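Local coordinates for protein nucleoporin NUP82 (Saccharomyces cerevisiae, PDB 3PBP) that helps build the nuclear pore complex as a structural nucleoporin, through an N-terminal beta-propeller domain that binds NUP116, at residues A[84-89]-A[114-119]; A[110-115]-A[152-157]; A[188-193]-A[207-212]; A[296-301]-A[318-323]; A[357-362]-A[376-381]. The protein carries 1 engineered substitution. One frame throughout, in Å; residues are numbered along the deposited sequence.

All five contacts lie in the N-terminal beta-propeller domain of NUP82, which has no active site; the domain binds NUP116. Contacts 1 and 2 share Y114 and S115 on strand 110-115, with centres about 10 Å apart: contact 1 joins this strand to strand 87-92 of its own sheet, and contact 2 packs it against the next sheet. That next sheet reaches contact 3 through selenomethionine M153, whose SE lies 3.6 Å from F211 CE2. Contacts 4 and 5 form a second pair, centres about 12 Å apart, meeting where I360 CG2 approaches S318 OG. Contacts 1 and 4 lie about 30 Å apart between centres, and contact 4 touches the NUP116 chain.

Contact 1: A[84-89]-A[114-119]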
# COMPACT_ATOMS: atom_id res chain seq x y z
N ASN A 84 0.70 18.86 -4.00
CA ASN A 84 -0.50 19.18 -3.27
C ASN A 84 -1.58 18.23 -3.79
O ASN A 84 -1.26 17.19 -4.39
CB ASN A 84 -0.91 20.65 -3.47
CG ASN A 84 -1.16 21.02 -4.93
OD1 ASN A 84 -1.08 20.18 -5.84
ND2 ASN A 84 -1.47 22.30 -5.16
N ASP A 85 -2.84 18.56 -3.59
CA ASP A 85 -3.91 17.67 -4.05
C ASP A 85 -4.11 17.73 -5.56
O ASP A 85 -4.83 16.91 -6.13
CB ASP A 85 -5.21 18.04 -3.34
CG ASP A 85 -5.64 19.47 -3.62
OD1 ASP A 85 -4.82 20.40 -3.42
OD2 ASP A 85 -6.80 19.66 -4.05
N ASN A 86 -3.44 18.67 -6.22
CA ASN A 86 -3.64 18.82 -7.64
C ASN A 86 -2.45 18.58 -8.54
O ASN A 86 -2.61 18.06 -9.64
CB ASN A 86 -4.23 20.21 -7.89
CG ASN A 86 -4.46 20.50 -9.36
OD1 ASN A 86 -3.52 20.84 -10.10
ND2 ASN A 86 -5.70 20.35 -9.81
N GLU A 87 -1.26 18.96 -8.09
CA GLU A 87 -0.10 18.78 -8.94
C GLU A 87 1.15 18.26 -8.21
O GLU A 87 1.23 18.28 -6.98
CB GLU A 87 0.21 20.10 -9.65
CG GLU A 87 0.54 21.26 -8.71
CD GLU A 87 0.58 22.59 -9.45
OE1 GLU A 87 0.91 22.59 -10.66
OE2 GLU A 87 0.29 23.64 -8.81
N ILE A 88 2.11 17.79 -9.01
CA ILE A 88 3.36 17.24 -8.51
C ILE A 88 4.57 17.84 -9.25
O ILE A 88 4.58 17.94 -10.49
CB ILE A 88 3.42 15.69 -8.74
CG1 ILE A 88 2.26 15.00 -8.02
CG2 ILE A 88 4.76 15.14 -8.25
CD1 ILE A 88 2.12 13.51 -8.35
N PHE A 89 5.59 18.24 -8.49
CA PHE A 89 6.81 18.77 -9.09
C PHE A 89 7.99 17.93 -8.61
O PHE A 89 8.00 17.48 -7.46
CB PHE A 89 7.10 20.21 -8.64
CG PHE A 89 6.15 21.22 -9.17
CD1 PHE A 89 4.93 21.46 -8.52
CD2 PHE A 89 6.47 21.98 -10.29
CE1 PHE A 89 4.04 22.44 -8.98
CE2 PHE A 89 5.60 22.96 -10.75
CZ PHE A 89 4.38 23.19 -10.09
N TYR A 114 3.28 17.27 -13.11
CA TYR A 114 2.03 16.57 -13.36
C TYR A 114 0.88 17.23 -12.63
O TYR A 114 1.02 17.65 -11.47
CB TYR A 114 2.13 15.11 -12.91
CG TYR A 114 0.81 14.38 -12.95
CD1 TYR A 114 0.33 13.84 -14.14
CD2 TYR A 114 0.02 14.28 -11.81
CE1 TYR A 114 -0.91 13.22 -14.19
CE2 TYR A 114 -1.23 13.67 -11.85
CZ TYR A 114 -1.69 13.14 -13.04
OH TYR A 114 -2.93 12.55 -13.06
N SER A 115 -0.26 17.33 -13.32
CA SER A 115 -1.49 17.91 -12.76
C SER A 115 -2.60 16.94 -13.11
O SER A 115 -2.58 16.31 -14.16
CB SER A 115 -1.79 19.28 -13.37
OG SER A 115 -2.94 19.87 -12.79
N ILE A 116 -3.57 16.80 -12.21
CA ILE A 116 -4.65 15.88 -12.46
C ILE A 116 -5.52 16.40 -13.61
O ILE A 116 -6.22 15.64 -14.28
CB ILE A 116 -5.51 15.66 -11.20
CG1 ILE A 116 -6.04 16.99 -10.69
CG2 ILE A 116 -4.66 15.01 -10.12
CD1 ILE A 116 -6.86 16.86 -9.43
N ASP A 117 -5.43 17.71 -13.84
CA ASP A 117 -6.19 18.35 -14.91
C ASP A 117 -5.65 17.91 -16.28
O ASP A 117 -6.24 18.22 -17.31
CB ASP A 117 -6.10 19.87 -14.79
CG ASP A 117 -6.44 20.36 -13.39
OD1 ASP A 117 -7.53 20.02 -12.89
OD2 ASP A 117 -5.61 21.08 -12.80
N GLU A 118 -4.52 17.21 -16.27
CA GLU A 118 -3.90 16.73 -17.49
C GLU A 118 -4.68 15.57 -18.09
O GLU A 118 -4.37 15.11 -19.20
CB GLU A 118 -2.47 16.28 -17.22
CG GLU A 118 -1.45 17.40 -17.22
CD GLU A 118 -0.06 16.92 -16.86
OE1 GLU A 118 0.32 15.83 -17.32
OE2 GLU A 118 0.64 17.64 -16.11
N GLU A 119 -5.68 15.10 -17.37
CA GLU A 119 -6.48 13.98 -17.85
C GLU A 119 -7.92 14.36 -18.17
O GLU A 119 -8.59 15.05 -17.40
CB GLU A 119 -6.45 12.83 -16.83
CG GLU A 119 -5.33 11.84 -17.09
CD GLU A 119 -4.84 11.13 -15.83
OE1 GLU A 119 -4.22 11.78 -14.97
OE2 GLU A 119 -5.08 9.91 -15.71
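N86 crosses D117 at about a right angle, and its ND2 donates to D117 OD2 over 3.1 Å; the oxygen lies in the amide plane but is met on its syn side, 34° out of the carboxylate plane. The other arm, OD1, lies 2.9 Å from S115 OG. CG stands anti to the backbone N (chi1 178°), which sends ND2 to the 3-10 segment 116-118 and OD1 to the strand end. N86 O is taken by I116 N at 3.0 Å. Here strand 87-92 pairs with strand 110-115, an outermost strand of one four-stranded antiparallel propeller blade: I88 N gives to Y114 O at 2.7 Å and Y114 N returns to I88 O at 3.0 Å, while E87 and S115 form the adjoining non-hydrogen-bonded pair. N84 OD1 grips two donors, N86 N from above its carbonyl plane (an Asx turn) and E87 N almost head-on at 2.6 Å (an Asx motif). S115 N is satisfied by E118 OE2, and Y114 OH bonds E119 OE1 and K146 NZ.

Contact 2: A[110-115]-A[152-157]; sequences QIFHYS and TMFDIL
Two neighbouring blades of the propeller pack together where F112 and Y114, on the outermost strand 110-115 of one, receive F154 from strand 151-155 of the next. F154 comes in at about a right angle to both side chains. Its CZ stands over the centre of the Y114 ring, 3.5 Å from Y114 CE1, with the ring planes 44° apart, too tilted for a stack. F112 meets the other end of the same side chain: F112 CZ lies 3.9 Å from F154 CB, its ring inclined 47° to that of F154. A chi1 near 180° in both F112 (172°) and Y114 projects the rings side by side toward the partner blade as one aromatic cluster. T152 CG2 lies over a face of the F154 ring. Where the strand starts, I111 and F112 both face V90 in a classic beta bulge, which lets these consecutive residues both point toward segment 152-157. I111 CG2 thus packs against I156 CG2 and L157 CD2, and I156 crosses F112, its CG2 4.0 Å from F112 CB. D155 turns the chain beyond F154: its OD1 accepts L157 N at 3.0 Å in an Asx turn, while OD2 bonds S214 OG.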
# COMPACT_ATOMS: atom_id res chain seq x y z
N GLN A 110 14.38 21.35 -13.24
CA GLN A 110 12.95 21.08 -13.14
C GLN A 110 12.85 19.81 -13.97
O GLN A 110 12.88 19.84 -15.20
CB GLN A 110 12.13 22.21 -13.76
CG GLN A 110 12.24 23.54 -13.03
CD GLN A 110 11.92 23.44 -11.54
OE1 GLN A 110 10.82 23.01 -11.14
NE2 GLN A 110 12.87 23.85 -10.70
N ILE A 111 12.74 18.69 -13.28
CA ILE A 111 12.71 17.41 -13.94
C ILE A 111 11.38 16.81 -14.36
O ILE A 111 11.30 16.11 -15.40
CB ILE A 111 13.47 16.40 -13.08
CG1 ILE A 111 14.91 16.90 -12.93
CG2 ILE A 111 13.43 15.02 -13.69
CD1 ILE A 111 15.78 16.00 -12.10
N PHE A 112 10.31 17.07 -13.60
CA PHE A 112 9.02 16.48 -13.94
C PHE A 112 7.85 17.26 -13.35
O PHE A 112 7.97 17.83 -12.25
CB PHE A 112 8.98 15.04 -13.43
CG PHE A 112 7.63 14.37 -13.53
CD1 PHE A 112 7.27 13.67 -14.67
CD2 PHE A 112 6.74 14.41 -12.45
CE1 PHE A 112 6.05 13.02 -14.76
CE2 PHE A 112 5.52 13.76 -12.52
CZ PHE A 112 5.18 13.06 -13.68
N HIS A 113 6.74 17.27 -14.07
CA HIS A 113 5.55 17.95 -13.58
C HIS A 113 4.30 17.18 -13.96
O HIS A 113 4.26 16.51 -14.99
CB HIS A 113 5.44 19.36 -14.15
CG HIS A 113 4.19 20.07 -13.72
ND1 HIS A 113 4.10 20.75 -12.53
CD2 HIS A 113 2.97 20.16 -14.30
CE1 HIS A 113 2.87 21.23 -12.39
NE2 HIS A 113 2.17 20.88 -13.45
N TYR A 114 3.28 17.27 -13.11
CA TYR A 114 2.03 16.57 -13.36
C TYR A 114 0.88 17.23 -12.63
O TYR A 114 1.02 17.65 -11.47
CB TYR A 114 2.13 15.11 -12.91
CG TYR A 114 0.81 14.38 -12.95
CD1 TYR A 114 0.33 13.84 -14.14
CD2 TYR A 114 0.02 14.28 -11.81
CE1 TYR A 114 -0.91 13.22 -14.19
CE2 TYR A 114 -1.23 13.67 -11.85
CZ TYR A 114 -1.69 13.14 -13.04
OH TYR A 114 -2.93 12.55 -13.06
N SER A 115 -0.26 17.33 -13.32
CA SER A 115 -1.49 17.91 -12.76
C SER A 115 -2.60 16.94 -13.11
O SER A 115 -2.58 16.31 -14.16
CB SER A 115 -1.79 19.28 -13.37
OG SER A 115 -2.94 19.87 -12.79
N THR A 152 -0.72 5.08 -8.79
CA THR A 152 -0.04 5.25 -10.07
C THR A 152 1.48 5.44 -10.00
O THR A 152 2.01 6.08 -9.09
CB THR A 152 -0.63 6.49 -10.81
OG1 THR A 152 -2.06 6.45 -10.71
CG2 THR A 152 -0.21 6.50 -12.28
N MSE A 153 2.18 4.87 -10.98
CA MSE A 153 3.62 5.01 -11.03
C MSE A 153 4.03 5.82 -12.25
O MSE A 153 3.72 5.45 -13.38
CB MSE A 153 4.31 3.64 -11.09
CG MSE A 153 4.40 2.91 -9.77
SE MSE A 153 5.45 1.28 -9.99
CE MSE A 153 4.06 0.01 -10.42
N PHE A 154 4.72 6.92 -12.01
CA PHE A 154 5.17 7.79 -13.09
C PHE A 154 6.68 7.64 -13.26
O PHE A 154 7.43 7.56 -12.28
CB PHE A 154 4.88 9.26 -12.76
CG PHE A 154 3.42 9.63 -12.78
CD1 PHE A 154 2.75 9.80 -13.98
CD2 PHE A 154 2.73 9.85 -11.59
CE1 PHE A 154 1.42 10.19 -14.01
CE2 PHE A 154 1.39 10.25 -11.61
CZ PHE A 154 0.74 10.42 -12.81
N ASP A 155 7.13 7.60 -14.51
CA ASP A 155 8.55 7.53 -14.77
C ASP A 155 9.02 8.96 -15.02
O ASP A 155 8.87 9.50 -16.11
CB ASP A 155 8.85 6.68 -15.99
CG ASP A 155 10.35 6.42 -16.14
OD1 ASP A 155 11.15 7.35 -15.88
OD2 ASP A 155 10.73 5.30 -16.53
N ILE A 156 9.57 9.56 -13.97
CA ILE A 156 10.10 10.92 -14.00
C ILE A 156 11.03 11.25 -15.17
O ILE A 156 11.04 12.38 -15.66
CB ILE A 156 10.86 11.18 -12.68
CG1 ILE A 156 9.87 11.46 -11.56
CG2 ILE A 156 11.83 12.31 -12.85
CD1 ILE A 156 10.57 11.76 -10.26
N LEU A 157 11.80 10.27 -15.63
CA LEU A 157 12.76 10.49 -16.71
C LEU A 157 12.40 9.94 -18.09
O LEU A 157 13.29 9.78 -18.92
CB LEU A 157 14.11 9.89 -16.32
CG LEU A 157 14.67 10.24 -14.95
CD1 LEU A 157 15.99 9.54 -14.75
CD2 LEU A 157 14.85 11.74 -14.83

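Contact 3: A[188-193]-A[207-212]; sequences SKDGLT and AFYPFL
L192 and T193 bring their backbone and side chains against Y209, whose ring edge is met by L192 O close to the ring plane. With chi1 at -175°, the Y209 side chain leaves on the side remote from its own amide nitrogen, and this brings the ring edge up to segment 188-193, with its CE1 3.8 Å from L192 CB. The oxygen L192 O also accepts F211 N at 2.8 Å, the donor tilted from the carbonyl plane, just after the cis peptide that precedes P210. Farther along, the CD2 methyls of L192 and L212 meet at 3.6 Å, and I226 of helix 220-235 packs on both L192 and Y209. T193 OG1, beside its backbone N, approaches the ring obliquely near Y209 CD1. D190 fixes it there: with CG lodged between backbone N and carbonyl carbon (chi1 77°), the carboxylate turns inward, OD2 taking T193 OG1 at 2.9 Å and OD1 receiving T193 N on its syn lone pair at 3.0 Å. Exchanging D190 for an alanine is likely to leave T193 N and OG1 without these acceptors and the hydroxyl freer to turn beside the Y209 ring. These bonds belong to a compact connection between the adjacent antiparallel strands 182-187 and 194-198 of a propeller blade, a type I turn from S188 to G191 combined with an ST turn at S188 and an Asx motif at D190.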
# COMPACT_ATOMS: atom_id res chain seq x y z
N SER A 188 7.99 -2.04 1.76
CA SER A 188 8.66 -3.00 2.60
C SER A 188 10.14 -2.72 2.41
O SER A 188 10.54 -2.16 1.39
CB SER A 188 8.35 -4.41 2.11
OG SER A 188 9.20 -5.33 2.76
N LYS A 189 10.97 -3.12 3.36
CA LYS A 189 12.39 -2.87 3.23
C LYS A 189 13.03 -3.84 2.24
O LYS A 189 14.23 -3.80 2.00
CB LYS A 189 13.07 -2.93 4.61
CG LYS A 189 12.67 -1.77 5.55
CD LYS A 189 13.13 -0.42 5.01
CE LYS A 189 12.56 0.77 5.79
NZ LYS A 189 11.17 1.17 5.36
N ASP A 190 12.21 -4.72 1.67
CA ASP A 190 12.69 -5.67 0.67
C ASP A 190 12.84 -4.89 -0.65
O ASP A 190 13.63 -5.25 -1.52
CB ASP A 190 11.68 -6.82 0.49
CG ASP A 190 10.44 -6.42 -0.36
OD1 ASP A 190 9.97 -5.27 -0.24
OD2 ASP A 190 9.93 -7.27 -1.13
N GLY A 191 12.06 -3.81 -0.77
CA GLY A 191 12.13 -2.98 -1.96
C GLY A 191 11.20 -3.38 -3.09
O GLY A 191 10.93 -2.56 -3.98
N LEU A 192 10.69 -4.62 -3.04
CA LEU A 192 9.80 -5.13 -4.08
C LEU A 192 8.32 -5.19 -3.68
O LEU A 192 7.46 -5.52 -4.50
CB LEU A 192 10.26 -6.52 -4.49
CG LEU A 192 11.76 -6.66 -4.75
CD1 LEU A 192 12.14 -8.13 -4.85
CD2 LEU A 192 12.14 -5.90 -6.03
N THR A 193 8.02 -4.85 -2.42
CA THR A 193 6.66 -4.94 -1.92
C THR A 193 6.07 -3.63 -1.44
O THR A 193 6.74 -2.86 -0.77
CB THR A 193 6.58 -5.94 -0.75
OG1 THR A 193 6.99 -7.24 -1.20
CG2 THR A 193 5.18 -6.01 -0.20
N ALA A 207 -1.21 -5.90 -0.05
CA ALA A 207 0.13 -5.73 -0.57
C ALA A 207 0.26 -6.04 -2.04
O ALA A 207 -0.41 -6.93 -2.56
CB ALA A 207 1.10 -6.59 0.22
N PHE A 208 1.11 -5.27 -2.69
CA PHE A 208 1.42 -5.44 -4.10
C PHE A 208 2.81 -6.08 -4.15
O PHE A 208 3.80 -5.49 -3.71
CB PHE A 208 1.46 -4.08 -4.79
CG PHE A 208 0.12 -3.47 -5.01
CD1 PHE A 208 -0.67 -3.87 -6.08
CD2 PHE A 208 -0.35 -2.49 -4.15
CE1 PHE A 208 -1.92 -3.28 -6.30
CE2 PHE A 208 -1.59 -1.89 -4.35
CZ PHE A 208 -2.38 -2.29 -5.44
N TYR A 209 2.89 -7.30 -4.65
CA TYR A 209 4.15 -8.01 -4.75
C TYR A 209 4.15 -8.74 -6.09
O TYR A 209 3.39 -9.69 -6.27
CB TYR A 209 4.30 -9.01 -3.60
CG TYR A 209 5.65 -9.70 -3.57
CD1 TYR A 209 6.83 -8.96 -3.74
CD2 TYR A 209 5.76 -11.08 -3.37
CE1 TYR A 209 8.08 -9.58 -3.72
CE2 TYR A 209 7.01 -11.71 -3.34
CZ TYR A 209 8.17 -10.95 -3.52
OH TYR A 209 9.41 -11.55 -3.49
N PRO A 210 5.01 -8.32 -7.04
CA PRO A 210 5.98 -7.23 -6.95
C PRO A 210 5.41 -5.85 -7.33
O PRO A 210 4.45 -5.76 -8.08
CB PRO A 210 7.02 -7.67 -7.95
CG PRO A 210 6.11 -8.11 -9.11
CD PRO A 210 5.03 -8.92 -8.39
N PHE A 211 6.01 -4.78 -6.81
CA PHE A 211 5.58 -3.43 -7.16
C PHE A 211 6.87 -2.81 -7.71
O PHE A 211 7.60 -2.13 -6.99
CB PHE A 211 5.12 -2.65 -5.94
CG PHE A 211 4.40 -1.39 -6.27
CD1 PHE A 211 3.03 -1.41 -6.52
CD2 PHE A 211 5.07 -0.18 -6.30
CE1 PHE A 211 2.35 -0.24 -6.80
CE2 PHE A 211 4.39 0.99 -6.58
CZ PHE A 211 3.03 0.97 -6.83
N LEU A 212 7.12 -3.04 -8.99
CA LEU A 212 8.35 -2.60 -9.61
C LEU A 212 8.34 -1.34 -10.46
O LEU A 212 7.34 -1.00 -11.09
CB LEU A 212 8.89 -3.75 -10.46
CG LEU A 212 8.78 -5.12 -9.78
CD1 LEU A 212 8.79 -6.23 -10.81
CD2 LEU A 212 9.92 -5.29 -8.80

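Contact 4: A[296-301]-A[318-323]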
# COMPACT_ATOMS: atom_id res chain seq x y z
N ASP A 296 -12.96 -1.77 17.77
CA ASP A 296 -13.76 -0.56 17.97
C ASP A 296 -13.06 0.69 17.47
O ASP A 296 -13.57 1.79 17.63
CB ASP A 296 -14.09 -0.37 19.46
CG ASP A 296 -15.01 -1.46 20.00
OD1 ASP A 296 -16.11 -1.66 19.42
OD2 ASP A 296 -14.64 -2.10 21.01
N TYR A 297 -11.89 0.53 16.86
CA TYR A 297 -11.16 1.68 16.35
C TYR A 297 -10.74 1.51 14.89
O TYR A 297 -11.07 0.51 14.24
CB TYR A 297 -9.93 1.95 17.21
CG TYR A 297 -10.28 2.24 18.66
CD1 TYR A 297 -10.44 1.20 19.58
CD2 TYR A 297 -10.51 3.55 19.10
CE1 TYR A 297 -10.81 1.45 20.90
CE2 TYR A 297 -10.88 3.81 20.41
CZ TYR A 297 -11.03 2.76 21.31
OH TYR A 297 -11.42 3.02 22.61
N THR A 298 -10.04 2.51 14.37
CA THR A 298 -9.59 2.47 12.99
C THR A 298 -8.09 2.67 12.86
O THR A 298 -7.49 3.46 13.59
CB THR A 298 -10.30 3.55 12.15
OG1 THR A 298 -11.72 3.47 12.36
CG2 THR A 298 -10.00 3.35 10.66
N ALA A 299 -7.51 1.94 11.91
CA ALA A 299 -6.08 2.01 11.63
C ALA A 299 -5.77 3.37 10.98
O ALA A 299 -6.50 3.83 10.09
CB ALA A 299 -5.68 0.87 10.71
N THR A 300 -4.70 4.01 11.42
CA THR A 300 -4.34 5.34 10.91
C THR A 300 -3.14 5.39 9.96
O THR A 300 -3.24 5.93 8.85
CB THR A 300 -4.03 6.31 12.06
OG1 THR A 300 -5.05 6.20 13.05
CG2 THR A 300 -4.02 7.73 11.54
N ASN A 301 -2.01 4.85 10.41
CA ASN A 301 -0.79 4.84 9.61
C ASN A 301 -0.08 3.51 9.62
O ASN A 301 -0.35 2.65 10.45
CB ASN A 301 0.19 5.90 10.11
CG ASN A 301 -0.45 7.25 10.30
OD1 ASN A 301 -1.11 7.50 11.31
ND2 ASN A 301 -0.29 8.13 9.31
N SER A 318 -0.82 2.26 13.21
CA SER A 318 -1.46 3.19 14.15
C SER A 318 -2.96 2.94 14.23
O SER A 318 -3.57 2.43 13.28
CB SER A 318 -1.31 4.64 13.68
OG SER A 318 0.01 5.10 13.86
N PHE A 319 -3.55 3.35 15.35
CA PHE A 319 -5.00 3.20 15.57
C PHE A 319 -5.60 4.38 16.33
O PHE A 319 -4.90 5.05 17.10
CB PHE A 319 -5.27 1.90 16.32
CG PHE A 319 -5.34 0.69 15.43
CD1 PHE A 319 -6.49 0.41 14.72
CD2 PHE A 319 -4.25 -0.17 15.33
CE1 PHE A 319 -6.56 -0.72 13.90
CE2 PHE A 319 -4.31 -1.31 14.52
CZ PHE A 319 -5.47 -1.58 13.81
N ASP A 320 -6.89 4.63 16.10
CA ASP A 320 -7.64 5.71 16.75
C ASP A 320 -7.34 5.85 18.24
O ASP A 320 -7.21 6.95 18.75
CB ASP A 320 -9.14 5.49 16.64
CG ASP A 320 -9.71 5.89 15.31
OD1 ASP A 320 -9.42 7.03 14.87
OD2 ASP A 320 -10.46 5.08 14.72
N ASP A 321 -7.28 4.73 18.94
CA ASP A 321 -7.05 4.72 20.38
C ASP A 321 -5.64 5.10 20.82
O ASP A 321 -5.26 4.84 21.96
CB ASP A 321 -7.42 3.35 20.95
CG ASP A 321 -6.41 2.27 20.57
OD1 ASP A 321 -5.90 2.31 19.43
OD2 ASP A 321 -6.15 1.37 21.41
N GLY A 322 -4.88 5.71 19.92
CA GLY A 322 -3.52 6.09 20.25
C GLY A 322 -2.69 4.86 20.56
O GLY A 322 -1.75 4.91 21.35
N SER A 323 -3.05 3.75 19.91
CA SER A 323 -2.36 2.48 20.10
C SER A 323 -1.47 2.14 18.89
O SER A 323 -1.66 2.65 17.77
CB SER A 323 -3.40 1.37 20.33
OG SER A 323 -2.83 0.20 20.89
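A299 and F319 form the non-hydrogen-bonded pair of a beta hairpin, strands 299-306 and 313-319, in the propeller, and here the contact is tight. A299 CB sits over one face of the F319 ring, 3.7 Å from F319 CE1, in a CH-pi contact. Backbone bonds hold the strands on both sides of this pair: T300 N donates to S318 O, S318 N to N301 O at 2.8 Å, and D320 N to T298 O. Beyond S318 O the side chains of T300 and S318 meet, CB to CB, at 3.6 Å. Toward the open end the contact grows more exposed to solvent, at D320 and Y297, though side chains still pack closely. The T298 hydroxyl is bonded to R114 of the NUP116 chain, so this edge borders the partner. D320 OD2 also takes T298 N, but weakly. Y297 CG lies beside its backbone N (chi1 -59°), setting the ring against the turn after strand 313-319, where the CB of D320 lies at its edge. A serine replacing Y297 would probably uncover the CB atoms of D320 and D321 and leave this turn less firmly packed. D321 OD2 is bound by R353 in a salt bridge, while D321 CB stands over the centre of the Y297 ring, 3.5 Å from its centroid and 9° off the ring normal.

Contact 5: A[357-362]-A[376-381]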
# COMPACT_ATOMS: atom_id res chain seq x y z
N GLN A 357 -1.77 6.41 24.38
CA GLN A 357 -2.90 7.19 24.88
C GLN A 357 -2.85 8.66 24.43
O GLN A 357 -3.35 9.54 25.13
CB GLN A 357 -2.93 7.11 26.40
CG GLN A 357 -3.07 5.69 26.90
CD GLN A 357 -2.68 5.53 28.36
OE1 GLN A 357 -1.52 5.72 28.72
NE2 GLN A 357 -3.65 5.20 29.20
N ARG A 358 -2.24 8.91 23.28
CA ARG A 358 -2.15 10.25 22.72
C ARG A 358 -2.65 10.12 21.30
O ARG A 358 -2.61 9.03 20.73
CB ARG A 358 -0.71 10.74 22.70
CG ARG A 358 -0.04 10.84 24.05
CD ARG A 358 1.46 10.97 23.86
NE ARG A 358 2.21 11.13 25.10
CZ ARG A 358 2.17 12.21 25.87
NH1 ARG A 358 1.41 13.25 25.53
NH2 ARG A 358 2.91 12.26 26.98
N GLU A 359 -3.12 11.21 20.71
CA GLU A 359 -3.60 11.15 19.33
C GLU A 359 -2.40 11.07 18.38
O GLU A 359 -1.70 12.07 18.17
CB GLU A 359 -4.44 12.39 18.99
CG GLU A 359 -5.14 12.29 17.65
CD GLU A 359 -5.45 13.64 17.06
OE1 GLU A 359 -6.00 14.50 17.79
OE2 GLU A 359 -5.15 13.85 15.86
N ILE A 360 -2.16 9.90 17.80
CA ILE A 360 -1.03 9.74 16.89
C ILE A 360 -1.29 10.39 15.55
O ILE A 360 -2.12 9.91 14.78
CB ILE A 360 -0.71 8.26 16.66
CG1 ILE A 360 -0.42 7.57 18.00
CG2 ILE A 360 0.51 8.16 15.76
CD1 ILE A 360 -0.18 6.07 17.90
N LYS A 361 -0.57 11.46 15.26
CA LYS A 361 -0.76 12.17 14.00
C LYS A 361 0.12 11.67 12.86
O LYS A 361 -0.17 11.95 11.69
CB LYS A 361 -0.60 13.68 14.23
CG LYS A 361 -1.73 14.27 15.10
CD LYS A 361 -1.43 15.68 15.61
CE LYS A 361 -1.54 16.73 14.49
NZ LYS A 361 -1.16 18.10 14.96
N SER A 362 1.18 10.92 13.18
CA SER A 362 2.05 10.37 12.14
C SER A 362 3.22 9.55 12.65
O SER A 362 3.66 9.70 13.79
CB SER A 362 2.59 11.46 11.24
OG SER A 362 3.75 12.02 11.82
N ILE A 376 4.73 10.93 16.12
CA ILE A 376 4.34 12.29 16.37
C ILE A 376 2.90 12.35 16.86
O ILE A 376 1.96 12.16 16.09
CB ILE A 376 4.49 13.16 15.11
CG1 ILE A 376 5.98 13.29 14.77
CG2 ILE A 376 3.84 14.52 15.32
CD1 ILE A 376 6.27 14.20 13.61
N SER A 377 2.74 12.58 18.16
CA SER A 377 1.43 12.68 18.77
C SER A 377 0.95 14.14 18.62
O SER A 377 1.28 14.80 17.63
CB SER A 377 1.50 12.28 20.25
OG SER A 377 2.04 10.98 20.39
N ASP A 378 0.20 14.66 19.59
CA ASP A 378 -0.29 16.02 19.43
C ASP A 378 0.69 17.13 19.79
O ASP A 378 0.71 18.18 19.15
CB ASP A 378 -1.57 16.23 20.23
CG ASP A 378 -2.59 17.04 19.46
OD1 ASP A 378 -2.15 17.87 18.61
OD2 ASP A 378 -3.80 16.86 19.69
N ASN A 379 1.51 16.91 20.81
CA ASN A 379 2.47 17.92 21.21
C ASN A 379 3.80 17.29 21.57
O ASN A 379 4.71 17.96 22.05
CB ASN A 379 1.94 18.71 22.40
CG ASN A 379 0.63 19.39 22.09
OD1 ASN A 379 0.53 20.16 21.13
ND2 ASN A 379 -0.39 19.09 22.89
N ILE A 380 3.90 15.98 21.34
CA ILE A 380 5.12 15.27 21.64
C ILE A 380 5.62 14.52 20.43
O ILE A 380 4.88 14.27 19.48
CB ILE A 380 4.92 14.21 22.75
CG1 ILE A 380 4.54 14.88 24.07
CG2 ILE A 380 6.21 13.40 22.95
CD1 ILE A 380 4.58 13.93 25.25
N ILE A 381 6.91 14.21 20.46
CA ILE A 381 7.55 13.42 19.44
C ILE A 381 8.16 12.39 20.34
O ILE A 381 9.09 12.70 21.09
CB ILE A 381 8.68 14.15 18.69
CG1 ILE A 381 8.13 15.33 17.91
CG2 ILE A 381 9.36 13.19 17.73
CD1 ILE A 381 9.21 16.10 17.17
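I376 O is the hub of the backbone pairing: K361 N reaches it in the carbonyl plane at 2.8 Å, and S362 N adds a weak bond at 3.3 Å. In return I376 N donates to S362 O at 2.8 Å. K361 and S362 thus both face I376, a classic beta bulge where strand 362-364 begins to pair with strand 372-376 in a four-stranded propeller sheet. S362 OG, turned between its backbone N and carbonyl carbon (chi1 85°), rests against I376 CB at 3.6 Å. Around this core lie the longer side chains. R358 runs extended from CG to NE, passes S377 OG with its CD at 3.5 Å, and ends with I380 under one face of its guanidinium, the two side chains crossing at about a right angle. K361 bends at chi3 (73°), which takes its CD past S377 O and its NZ to D378 OD1 in a long salt bridge of 3.8 Å. Farther out, S377 N bonds I380 O to close the turn between strands 372-376 and 380-385, and N379 is tied through its backbone to I420. I360 points away from segment 376-381 and packs on S318 of the neighbouring hairpin. E359 OE1 stands 3.7 Å from D378 OD2, so two carboxylates lie close together at the exposed side, and the nearby K361 ammonium probably offsets part of their mutual repulsion.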